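Local structure of chorismate mutase (Helicobacter pylori, 6AL9) at residues 71-74 with 75-79. The protein probably catalyses the rearrangement of chorismate to prephenate, as an all-helical chorismate mutase of the type II family that pairs into a dimer. Residues are numbered along the deposited sequence; the frame is centred on the assembly and turned at random.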
ATOM      1  N   ILE B  71       2.186  -7.675  -9.063  1.00 28.97           N
ATOM      2  CA  ILE B  71       1.796  -6.389  -8.484  1.00 27.31           C
ATOM      3  C   ILE B  71       1.699  -6.496  -6.959  1.00 24.34           C
ATOM      4  O   ILE B  71       2.093  -5.575  -6.257  1.00 22.24           O
ATOM      5  CB  ILE B  71       0.441  -5.897  -9.055  1.00 27.96           C
ATOM      6  CG1 ILE B  71       0.583  -5.531 -10.538  1.00 30.82           C
ATOM      7  CG2 ILE B  71      -0.069  -4.700  -8.271  1.00 27.76           C
ATOM      8  CD1 ILE B  71      -0.735  -5.225 -11.245  1.00 32.47           C
ATOM      9  N   LEU B  72       1.176  -7.623  -6.462  1.00 23.48           N
ATOM     10  CA  LEU B  72       1.108  -7.897  -5.019  1.00 22.32           C
ATOM     11  C   LEU B  72       2.499  -8.056  -4.433  1.00 21.83           C
ATOM     12  O   LEU B  72       2.774  -7.508  -3.365  1.00 19.68           O
ATOM     13  CB  LEU B  72       0.256  -9.130  -4.706  1.00 22.24           C
ATOM     14  CG  LEU B  72      -1.268  -8.927  -4.721  1.00 22.70           C
ATOM     15  CD1 LEU B  72      -2.034 -10.225  -4.917  1.00 23.69           C
ATOM     16  CD2 LEU B  72      -1.748  -8.226  -3.466  1.00 21.66           C
ATOM     17  N   THR B  73       3.362  -8.798  -5.132  1.00 22.67           N
ATOM     18  CA  THR B  73       4.732  -9.019  -4.690  1.00 24.23           C
ATOM     19  C   THR B  73       5.453  -7.678  -4.529  1.00 25.09           C
ATOM     20  O   THR B  73       6.053  -7.422  -3.504  1.00 28.78           O
ATOM     21  CB  THR B  73       5.513  -9.951  -5.667  1.00 25.49           C
ATOM     22  OG1 THR B  73       4.959 -11.279  -5.639  1.00 25.11           O
ATOM     23  CG2 THR B  73       6.985 -10.036  -5.283  1.00 26.13           C
ATOM     24  N   GLY B  74       5.342  -6.794  -5.508  1.00 25.68           N
ATOM     25  CA  GLY B  74       5.961  -5.484  -5.394  1.00 25.19           C
ATOM     26  C   GLY B  74       5.349  -4.676  -4.268  1.00 24.60           C
ATOM     27  O   GLY B  74       6.053  -4.157  -3.399  1.00 25.55           O
ATOM     28  N   PHE B  75       4.033  -4.553  -4.285  1.00 22.11           N
ATOM     29  CA  PHE B  75       3.360  -3.874  -3.206  1.00 21.62           C
ATOM     30  C   PHE B  75       3.822  -4.355  -1.805  1.00 22.20           C
ATOM     31  O   PHE B  75       4.229  -3.556  -0.947  1.00 19.90           O
ATOM     32  CB  PHE B  75       1.857  -4.047  -3.347  1.00 20.95           C
ATOM     33  CG  PHE B  75       1.058  -3.184  -2.405  1.00 20.55           C
ATOM     34  CD1 PHE B  75       1.106  -1.809  -2.507  1.00 20.02           C
ATOM     35  CD2 PHE B  75       0.262  -3.755  -1.428  1.00 19.82           C
ATOM     36  CE1 PHE B  75       0.352  -0.998  -1.659  1.00 21.14           C
ATOM     37  CE2 PHE B  75      -0.477  -2.963  -0.570  1.00 21.09           C
ATOM     38  CZ  PHE B  75      -0.440  -1.576  -0.684  1.00 21.05           C
ATOM     39  N   TYR B  76       3.740  -5.662  -1.570  1.00 22.72           N
ATOM     40  CA  TYR B  76       3.977  -6.180  -0.233  1.00 21.53           C
ATOM     41  C   TYR B  76       5.425  -6.275   0.119  1.00 21.18           C
ATOM     42  O   TYR B  76       5.750  -6.263   1.275  1.00 18.71           O
ATOM     43  CB  TYR B  76       3.236  -7.494   0.025  1.00 21.52           C
ATOM     44  CG  TYR B  76       1.849  -7.222   0.573  1.00 21.02           C
ATOM     45  CD1 TYR B  76       1.664  -6.914   1.915  1.00 20.56           C
ATOM     46  CD2 TYR B  76       0.739  -7.180  -0.266  1.00 20.94           C
ATOM     47  CE1 TYR B  76       0.417  -6.631   2.418  1.00 19.89           C
ATOM     48  CE2 TYR B  76      -0.509  -6.901   0.233  1.00 20.27           C
ATOM     49  CZ  TYR B  76      -0.653  -6.629   1.572  1.00 20.73           C
ATOM     50  OH  TYR B  76      -1.890  -6.338   2.075  1.00 25.10           O
ATOM     51  N   THR B  77       6.309  -6.342  -0.868  1.00 23.12           N
ATOM     52  CA  THR B  77       7.740  -6.287  -0.565  1.00 25.26           C
ATOM     53  C   THR B  77       8.011  -5.010   0.218  1.00 23.88           C
ATOM     54  O   THR B  77       8.692  -5.023   1.242  1.00 23.22           O
ATOM     55  CB  THR B  77       8.643  -6.357  -1.823  1.00 28.27           C
ATOM     56  OG1 THR B  77       8.543  -7.669  -2.436  1.00 27.61           O
ATOM     57  CG2 THR B  77      10.113  -6.126  -1.409  1.00 28.56           C
ATOM     58  N   GLU B  78       7.419  -3.911  -0.251  1.00 23.80           N
ATOM     59  CA  GLU B  78       7.594  -2.619   0.385  1.00 21.69           C
ATOM     60  C   GLU B  78       6.881  -2.562   1.733  1.00 19.88           C
ATOM     61  O   GLU B  78       7.473  -2.125   2.746  1.00 18.43           O
ATOM     62  CB  GLU B  78       7.072  -1.532  -0.540  1.00 22.71           C
ATOM     63  CG  GLU B  78       7.213  -0.123  -0.009  1.00 24.63           C
ATOM     64  CD  GLU B  78       8.654   0.282   0.263  1.00 28.89           C
ATOM     65  OE1 GLU B  78       8.848   1.247   1.033  1.00 32.03           O
ATOM     66  OE2 GLU B  78       9.589  -0.338  -0.294  1.00 31.16           O
ATOM     67  N   VAL B  79       5.627  -3.005   1.743  1.00 17.05           N
ATOM     68  CA  VAL B  79       4.877  -3.131   2.982  1.00 17.41           C
ATOM     69  C   VAL B  79       5.588  -3.941   4.073  1.00 17.64           C
ATOM     70  O   VAL B  79       5.611  -3.532   5.246  1.00 17.70           O
ATOM     71  CB  VAL B  79       3.478  -3.728   2.733  1.00 16.94           C
ATOM     72  CG1 VAL B  79       2.762  -3.996   4.049  1.00 16.31           C
ATOM     73  CG2 VAL B  79       2.652  -2.759   1.914  1.00 16.53           C
TER
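Phe75 meets Ile71 through the backbone of helix 69-93, its N donating to Ile71 O at 2.9 Å. Ile71 O also lies 3.3 Å from Phe75 CB. CG of Phe75 is anti to the backbone N (chi1 -170°), which carries the ring away from residues 71-74. There it meets the ring of Phe75 of the second subunit.

Tyr76 comes next. Tyr76 N binds Leu72 O at 2.8 Å. Leu72 O also lies at the edge of the Tyr76 ring, in its plane, 3.7 Å from Tyr76 CD2. The side chains of Leu72 and Tyr76 run side by side in the same direction, and Leu72 CD2 touches Tyr76 CE2 at 4.1 Å. Both also pack on Leu56 of helix 49-61. Tyr76 OH makes a weak hydrogen bond to Asp20 of the second subunit.

Thr77 grips Thr73 O twice, with its N at 2.9 Å and its OG1 at 2.7 Å. OG1 is placed for this by lying beside the backbone N (chi1 -68°). The two donors reach the oxygen from opposite faces of the carbonyl plane, the hydroxyl from 40° out of it. The hydroxyl of Thr73 likewise bonds back, to Gly69 O.

Glu78 N reaches Gly74 O more weakly, at 3.4 Å.

The result is a regular stretch of alpha-helix, a little over two turns, with two chemically distinct sides. Leu72 packs toward helix 49-61, Phe75 toward the second subunit, and Tyr76 reaches both, while the threonine hydroxyls turn back to carbonyls of their own helix.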